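Local coordinates for protein MFP2B (Ascaris suum, PDB 2BJR) that binds a zinc ion and probably enhances polymerisation of the major sperm protein in amoeboid sperm motility, at residues L232-R243 / F255-I266. Residues are numbered along the deposited sequence; the frame is centred on the assembly and turned at random.
Sequences LWYQSGEPVMGR and FGWGGHEYRQKI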
ATOM      1  N   LEU A 232      -3.600  -4.765   6.897  1.00 15.14           N
ATOM      2  CA  LEU A 232      -3.076  -3.529   7.415  1.00 15.01           C
ATOM      3  C   LEU A 232      -4.110  -2.429   7.352  1.00 15.13           C
ATOM      4  O   LEU A 232      -4.836  -2.305   6.374  1.00 16.23           O
ATOM      5  CB  LEU A 232      -1.889  -3.117   6.589  1.00 14.72           C
ATOM      6  CG  LEU A 232      -1.226  -1.754   6.770  1.00 13.54           C
ATOM      7  CD1 LEU A 232      -0.513  -1.730   8.070  1.00 14.47           C
ATOM      8  CD2 LEU A 232      -0.327  -1.429   5.583  1.00 15.17           C
ATOM      9  N   TRP A 233      -4.191  -1.678   8.441  1.00 15.98           N
ATOM     10  CA  TRP A 233      -5.056  -0.520   8.570  1.00 15.18           C
ATOM     11  C   TRP A 233      -4.169   0.609   9.139  1.00 15.58           C
ATOM     12  O   TRP A 233      -2.992   0.387   9.447  1.00 15.99           O
ATOM     13  CB  TRP A 233      -6.094  -0.864   9.581  1.00 16.61           C
ATOM     14  CG  TRP A 233      -7.326  -0.096   9.595  1.00 14.28           C
ATOM     15  CD1 TRP A 233      -8.029   0.338   8.536  1.00 17.70           C
ATOM     16  CD2 TRP A 233      -8.051   0.282  10.754  1.00 15.59           C
ATOM     17  NE1 TRP A 233      -9.187   0.952   8.951  1.00 18.27           N
ATOM     18  CE2 TRP A 233      -9.217   0.946  10.319  1.00 19.45           C
ATOM     19  CE3 TRP A 233      -7.863   0.089  12.128  1.00 17.79           C
ATOM     20  CZ2 TRP A 233     -10.195   1.407  11.204  1.00 21.83           C
ATOM     21  CZ3 TRP A 233      -8.833   0.564  13.017  1.00 20.24           C
ATOM     22  CH2 TRP A 233      -9.979   1.226  12.549  1.00 21.09           C
ATOM     23  N   TYR A 234      -4.753   1.802   9.300  1.00 17.00           N
ATOM     24  CA  TYR A 234      -4.043   2.962   9.816  1.00 16.83           C
ATOM     25  C   TYR A 234      -4.900   3.687  10.848  1.00 18.73           C
ATOM     26  O   TYR A 234      -6.080   3.833  10.635  1.00 17.89           O
ATOM     27  CB  TYR A 234      -3.703   3.884   8.668  1.00 18.31           C
ATOM     28  CG  TYR A 234      -2.492   3.437   7.928  1.00 15.47           C
ATOM     29  CD1 TYR A 234      -2.613   2.601   6.799  1.00 16.94           C
ATOM     30  CD2 TYR A 234      -1.221   3.857   8.305  1.00 16.06           C
ATOM     31  CE1 TYR A 234      -1.513   2.117   6.153  1.00 13.19           C
ATOM     32  CE2 TYR A 234      -0.091   3.418   7.590  1.00 16.60           C
ATOM     33  CZ  TYR A 234      -0.257   2.516   6.548  1.00 14.57           C
ATOM     34  OH  TYR A 234       0.818   2.094   5.835  1.00 15.92           O
ATOM     35  N   GLN A 235      -4.297   4.107  11.951  1.00 19.97           N
ATOM     36  CA  GLN A 235      -4.955   4.969  12.938  1.00 23.30           C
ATOM     37  C   GLN A 235      -3.975   6.048  13.341  1.00 25.03           C
ATOM     38  O   GLN A 235      -2.859   5.755  13.764  1.00 23.03           O
ATOM     39  CB  GLN A 235      -5.323   4.198  14.204  1.00 24.19           C
ATOM     40  CG  GLN A 235      -6.612   3.438  14.139  1.00 26.52           C
ATOM     41  CD  GLN A 235      -7.858   4.335  13.994  1.00 30.50           C
ATOM     42  OE1 GLN A 235      -7.858   5.479  14.413  1.00 33.39           O
ATOM     43  NE2 GLN A 235      -8.877   3.821  13.335  1.00 29.69           N
ATOM     44  N   SER A 236      -4.391   7.299  13.168  1.00 27.14           N
ATOM     45  CA  SER A 236      -3.522   8.447  13.377  1.00 27.98           C
ATOM     46  C   SER A 236      -2.171   8.381  12.723  1.00 26.87           C
ATOM     47  O   SER A 236      -1.186   8.686  13.360  1.00 27.75           O
ATOM     48  CB  SER A 236      -3.322   8.662  14.872  1.00 28.98           C
ATOM     49  OG  SER A 236      -4.568   8.788  15.535  1.00 32.79           O
ATOM     50  N   GLY A 237      -2.096   7.961  11.456  1.00 24.23           N
ATOM     51  CA  GLY A 237      -0.845   7.837  10.771  1.00 23.73           C
ATOM     52  C   GLY A 237       0.002   6.643  11.195  1.00 22.40           C
ATOM     53  O   GLY A 237       1.064   6.440  10.661  1.00 24.22           O
ATOM     54  N   GLU A 238      -0.506   5.825  12.104  1.00 20.25           N
ATOM     55  CA  GLU A 238       0.228   4.642  12.567  1.00 19.08           C
ATOM     56  C   GLU A 238      -0.262   3.347  11.876  1.00 17.67           C
ATOM     57  O   GLU A 238      -1.471   3.093  11.824  1.00 17.93           O
ATOM     58  CB  GLU A 238       0.048   4.454  14.051  1.00 18.98           C
ATOM     59  CG  GLU A 238       0.618   5.613  14.862  1.00 20.10           C
ATOM     60  CD  GLU A 238       0.474   5.467  16.362  1.00 25.66           C
ATOM     61  OE1 GLU A 238       0.475   4.333  16.909  1.00 23.09           O
ATOM     62  OE2 GLU A 238       0.436   6.548  17.014  1.00 26.29           O
ATOM     63  N   PRO A 239       0.655   2.519  11.405  1.00 17.09           N
ATOM     64  CA  PRO A 239       0.282   1.232  10.797  1.00 16.30           C
ATOM     65  C   PRO A 239      -0.163   0.221  11.822  1.00 15.49           C
ATOM     66  O   PRO A 239       0.443   0.094  12.904  1.00 15.61           O
ATOM     67  CB  PRO A 239       1.568   0.798  10.109  1.00 17.06           C
ATOM     68  CG  PRO A 239       2.654   1.382  10.930  1.00 17.94           C
ATOM     69  CD  PRO A 239       2.118   2.685  11.422  1.00 17.35           C
ATOM     70  N   VAL A 240      -1.291  -0.434  11.552  1.00 15.43           N
ATOM     71  CA  VAL A 240      -1.879  -1.421  12.432  1.00 14.58           C
ATOM     72  C   VAL A 240      -2.082  -2.718  11.648  1.00 15.38           C
ATOM     73  O   VAL A 240      -2.907  -2.771  10.728  1.00 14.77           O
ATOM     74  CB  VAL A 240      -3.240  -0.951  12.921  1.00 16.09           C
ATOM     75  CG1 VAL A 240      -3.804  -1.864  13.999  1.00 15.66           C
ATOM     76  CG2 VAL A 240      -3.117   0.486  13.416  1.00 16.48           C
HETATM   77  N   MSE A 241      -1.339  -3.755  12.037  1.00 15.16           N
HETATM   78  CA  MSE A 241      -1.593  -5.073  11.483  1.00 16.36           C
HETATM   79  C   MSE A 241      -2.704  -5.736  12.280  1.00 15.12           C
HETATM   80  O   MSE A 241      -2.869  -5.563  13.461  1.00 16.28           O
HETATM   81  CB  MSE A 241      -0.369  -5.983  11.474  1.00 17.10           C
HETATM   82  CG  MSE A 241       0.759  -5.501  10.693  1.00 18.57           C
HETATM   83 SE   MSE A 241       0.501  -5.572   8.796  1.00 19.92          SE
HETATM   84  CE  MSE A 241       2.248  -4.909   8.387  1.00 17.68           C
ATOM     85  N   GLY A 242      -3.537  -6.453  11.573  1.00 14.40           N
ATOM     86  CA  GLY A 242      -4.585  -7.154  12.207  1.00 14.44           C
ATOM     87  C   GLY A 242      -5.055  -8.294  11.340  1.00 14.56           C
ATOM     88  O   GLY A 242      -4.307  -8.808  10.512  1.00 14.47           O
ATOM     89  N   ARG A 243      -6.295  -8.718  11.571  1.00 15.49           N
ATOM     90  CA  ARG A 243      -6.815  -9.924  10.947  1.00 16.03           C
ATOM     91  C   ARG A 243      -8.073  -9.705  10.143  1.00 16.25           C
ATOM     92  O   ARG A 243      -8.928  -8.906  10.535  1.00 15.84           O
ATOM     93  CB  ARG A 243      -7.056 -10.963  12.033  1.00 17.19           C
ATOM     94  CG  ARG A 243      -8.181 -10.740  13.010  1.00 16.53           C
ATOM     95  CD  ARG A 243      -8.256 -11.814  14.092  1.00 19.30           C
ATOM     96  NE  ARG A 243      -9.284 -11.537  15.100  1.00 21.59           N
ATOM     97  CZ  ARG A 243      -9.105 -10.723  16.142  1.00 23.02           C
ATOM     98  NH1 ARG A 243      -7.938 -10.113  16.324  1.00 23.82           N
ATOM     99  NH2 ARG A 243     -10.072 -10.502  17.003  1.00 25.39           N
ATOM    100  N   PHE A 255      -9.026  -5.067  14.243  1.00 16.48           N
ATOM    101  CA  PHE A 255      -7.730  -4.470  14.632  1.00 16.50           C
ATOM    102  C   PHE A 255      -7.782  -4.024  16.090  1.00 18.01           C
ATOM    103  O   PHE A 255      -8.851  -3.668  16.609  1.00 19.06           O
ATOM    104  CB  PHE A 255      -7.403  -3.281  13.721  1.00 16.28           C
ATOM    105  CG  PHE A 255      -7.312  -3.647  12.236  1.00 16.83           C
ATOM    106  CD1 PHE A 255      -8.398  -3.503  11.402  1.00 17.96           C
ATOM    107  CD2 PHE A 255      -6.126  -4.077  11.685  1.00 16.33           C
ATOM    108  CE1 PHE A 255      -8.311  -3.832  10.065  1.00 16.50           C
ATOM    109  CE2 PHE A 255      -6.028  -4.430  10.330  1.00 14.57           C
ATOM    110  CZ  PHE A 255      -7.099  -4.320   9.532  1.00 16.30           C
ATOM    111  N   GLY A 256      -6.622  -4.031  16.745  1.00 18.19           N
ATOM    112  CA  GLY A 256      -6.457  -3.478  18.069  1.00 18.04           C
ATOM    113  C   GLY A 256      -5.442  -2.357  18.012  1.00 18.20           C
ATOM    114  O   GLY A 256      -4.384  -2.489  17.405  1.00 18.07           O
ATOM    115  N   TRP A 257      -5.773  -1.217  18.613  1.00 18.09           N
ATOM    116  CA  TRP A 257      -4.896  -0.074  18.618  1.00 18.50           C
ATOM    117  C   TRP A 257      -5.432   0.928  19.622  1.00 19.00           C
ATOM    118  O   TRP A 257      -6.643   0.972  19.844  1.00 18.34           O
ATOM    119  CB  TRP A 257      -4.840   0.586  17.240  1.00 17.94           C
ATOM    120  CG  TRP A 257      -3.955   1.773  17.202  1.00 20.07           C
ATOM    121  CD1 TRP A 257      -2.635   1.796  16.922  1.00 19.93           C
ATOM    122  CD2 TRP A 257      -4.343   3.132  17.440  1.00 21.38           C
ATOM    123  NE1 TRP A 257      -2.171   3.086  16.940  1.00 21.72           N
ATOM    124  CE2 TRP A 257      -3.198   3.924  17.288  1.00 22.87           C
ATOM    125  CE3 TRP A 257      -5.554   3.754  17.754  1.00 25.40           C
ATOM    126  CZ2 TRP A 257      -3.219   5.322  17.445  1.00 24.63           C
ATOM    127  CZ3 TRP A 257      -5.575   5.147  17.929  1.00 24.93           C
ATOM    128  CH2 TRP A 257      -4.419   5.897  17.775  1.00 24.99           C
ATOM    129  N   GLY A 258      -4.524   1.667  20.221  1.00 21.45           N
ATOM    130  CA  GLY A 258      -4.833   2.744  21.174  1.00 23.33           C
ATOM    131  C   GLY A 258      -5.667   2.312  22.363  1.00 24.01           C
ATOM    132  O   GLY A 258      -6.417   3.099  22.908  1.00 25.69           O
ATOM    133  N   GLY A 259      -5.521   1.061  22.776  1.00 24.26           N
ATOM    134  CA  GLY A 259      -6.304   0.458  23.853  1.00 24.19           C
ATOM    135  C   GLY A 259      -7.690  -0.005  23.467  1.00 24.56           C
ATOM    136  O   GLY A 259      -8.430  -0.442  24.319  1.00 24.63           O
ATOM    137  N   HIS A 260      -8.044   0.054  22.179  1.00 24.30           N
ATOM    138  CA  HIS A 260      -9.372  -0.335  21.722  1.00 25.23           C
ATOM    139  C   HIS A 260      -9.356  -1.494  20.719  1.00 24.82           C
ATOM    140  O   HIS A 260      -8.341  -1.765  20.095  1.00 22.21           O
ATOM    141  CB  HIS A 260     -10.088   0.818  21.009  1.00 26.79           C
ATOM    142  CG  HIS A 260      -9.994   2.140  21.711  1.00 32.20           C
ATOM    143  ND1 HIS A 260      -9.424   3.253  21.121  1.00 38.43           N
ATOM    144  CD2 HIS A 260     -10.448   2.545  22.922  1.00 36.77           C
ATOM    145  CE1 HIS A 260      -9.488   4.271  21.961  1.00 38.98           C
ATOM    146  NE2 HIS A 260     -10.109   3.870  23.059  1.00 37.16           N
ATOM    147  N   GLU A 261     -10.534  -2.105  20.557  1.00 23.09           N
ATOM    148  CA  GLU A 261     -10.820  -3.040  19.502  1.00 24.01           C
ATOM    149  C   GLU A 261     -11.680  -2.352  18.473  1.00 24.87           C
ATOM    150  O   GLU A 261     -12.621  -1.626  18.823  1.00 24.63           O
ATOM    151  CB  GLU A 261     -11.560  -4.225  20.045  1.00 23.85           C
ATOM    152  CG  GLU A 261     -11.924  -5.250  18.996  1.00 27.11           C
ATOM    153  CD  GLU A 261     -12.743  -6.410  19.543  1.00 29.66           C
ATOM    154  OE1 GLU A 261     -13.779  -6.153  20.167  1.00 31.67           O
ATOM    155  OE2 GLU A 261     -12.402  -7.564  19.271  1.00 33.64           O
ATOM    156  N   TYR A 262     -11.376  -2.601  17.198  1.00 23.61           N
ATOM    157  CA  TYR A 262     -12.120  -2.065  16.076  1.00 23.24           C
ATOM    158  C   TYR A 262     -12.580  -3.235  15.242  1.00 23.73           C
ATOM    159  O   TYR A 262     -11.747  -3.963  14.681  1.00 21.17           O
ATOM    160  CB  TYR A 262     -11.236  -1.155  15.241  1.00 22.98           C
ATOM    161  CG  TYR A 262     -10.684   0.031  15.962  1.00 24.10           C
ATOM    162  CD1 TYR A 262      -9.529  -0.072  16.716  1.00 24.56           C
ATOM    163  CD2 TYR A 262     -11.320   1.272  15.902  1.00 25.01           C
ATOM    164  CE1 TYR A 262      -9.018   0.991  17.373  1.00 24.82           C
ATOM    165  CE2 TYR A 262     -10.782   2.364  16.530  1.00 28.18           C
ATOM    166  CZ  TYR A 262      -9.637   2.216  17.279  1.00 28.83           C
ATOM    167  OH  TYR A 262      -9.101   3.301  17.938  1.00 30.20           O
ATOM    168  N   ARG A 263     -13.898  -3.442  15.193  1.00 24.44           N
ATOM    169  CA  ARG A 263     -14.530  -4.549  14.439  1.00 26.06           C
ATOM    170  C   ARG A 263     -15.631  -4.057  13.502  1.00 26.35           C
ATOM    171  O   ARG A 263     -16.246  -4.854  12.851  1.00 27.64           O
ATOM    172  CB  ARG A 263     -15.254  -5.509  15.402  1.00 27.70           C
ATOM    173  CG  ARG A 263     -14.447  -6.500  16.190  1.00 30.76           C
ATOM    174  CD  ARG A 263     -15.309  -7.666  16.756  1.00 33.28           C
ATOM    175  NE  ARG A 263     -14.657  -8.982  16.666  1.00 35.73           N
ATOM    176  CZ  ARG A 263     -15.072 -10.011  15.935  1.00 37.58           C
ATOM    177  NH1 ARG A 263     -16.163  -9.972  15.158  1.00 41.78           N
ATOM    178  NH2 ARG A 263     -14.382 -11.123  15.979  1.00 40.80           N
ATOM    179  N   GLN A 264     -15.934  -2.773  13.474  1.00 26.75           N
ATOM    180  CA  GLN A 264     -16.929  -2.255  12.539  1.00 27.45           C
ATOM    181  C   GLN A 264     -16.524  -0.881  12.025  1.00 26.53           C
ATOM    182  O   GLN A 264     -15.676  -0.214  12.620  1.00 25.61           O
ATOM    183  CB  GLN A 264     -18.326  -2.189  13.215  1.00 29.72           C
ATOM    184  CG  GLN A 264     -18.436  -1.198  14.344  1.00 33.58           C
ATOM    185  CD  GLN A 264     -19.849  -1.201  15.058  1.00 40.27           C
ATOM    186  OE1 GLN A 264     -20.904  -1.186  14.398  1.00 46.26           O
ATOM    187  NE2 GLN A 264     -19.839  -1.213  16.384  1.00 39.89           N
ATOM    188  N   LYS A 265     -17.113  -0.505  10.890  1.00 25.27           N
ATOM    189  CA  LYS A 265     -16.865   0.764  10.213  1.00 26.80           C
ATOM    190  C   LYS A 265     -15.362   0.914   9.894  1.00 24.53           C
ATOM    191  O   LYS A 265     -14.776   1.987  10.045  1.00 24.91           O
ATOM    192  CB  LYS A 265     -17.389   1.935  11.034  1.00 28.82           C
ATOM    193  CG  LYS A 265     -18.932   1.933  11.169  1.00 33.95           C
ATOM    194  CD  LYS A 265     -19.438   3.185  11.895  1.00 41.68           C
ATOM    195  CE  LYS A 265     -20.866   2.986  12.400  1.00 45.64           C
ATOM    196  NZ  LYS A 265     -21.296   4.095  13.301  1.00 48.05           N
ATOM    197  N   ILE A 266     -14.760  -0.188   9.484  1.00 22.13           N
ATOM    198  CA  ILE A 266     -13.306  -0.253   9.311  1.00 21.64           C
ATOM    199  C   ILE A 266     -12.887   0.433   7.998  1.00 21.02           C
ATOM    200  O   ILE A 266     -11.830   1.103   7.916  1.00 19.51           O
ATOM    201  CB  ILE A 266     -12.855  -1.760   9.313  1.00 22.01           C
ATOM    202  CG1 ILE A 266     -13.046  -2.430  10.668  1.00 23.63           C
ATOM    203  CG2 ILE A 266     -11.377  -1.877   8.887  1.00 22.14           C
ATOM    204  CD1 ILE A 266     -12.580  -1.682  11.754  1.00 23.59           C
TER
HETATM  205  O   HOH W   1      -4.599  -6.002  15.429  1.00 17.44           O
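W233 packs one indole face on F255 and I266 and points its outer edge at Y262. It joins hairpin 229-235/238-247 to hairpin 250-257/260-262, the first and third of three successive hairpins in one curled antiparallel sheet. W233 CB sits over the centre of the F255 ring, 3.5 Å from the centroid. From there CG is anti to the backbone N (chi1 -160°), which lays the indole along F255. CG and CD2 face F255 CE1 and CD1, and the five-membered ring forms an offset stack with F255, planes 19° apart. CE3 reaches F255 CD1 and CB. I266 CG2 sits over the five-membered ring, on the same face as F255. There W233 NE1 donates to I266 O at 2.8 Å. This bond is bent, 140° at the hydrogen, and the acceptor is tilted out of the ring plane. CD1 and CE2 lie near I266 O and CG2, CZ2 near I266 O and CD1. At the outer end, CZ3 and CH2 point edge-first at the face of Y262; W233 CZ3 is 3.5 Å from Y262 CG.

A second group forms at the hairpin turns. Q235 CB lies over the six-membered ring of W257. V240 CG2 meets W257 CD1. W257 NE1 donates to E238 OE1 at 2.9 Å, fairly straight and close to the indole plane, but from above the carboxylate plane. E238 OE2 pairs with K309. A water donates to M241 O and accepts from G256 N, bridging strands 238-247 and 250-257.

The contact is mainly aromatic and apolar. Both indole N-H groups are satisfied across it. The straighter bond probably sets how W257 is turned; W233 is held as much by its stacking and edge contacts.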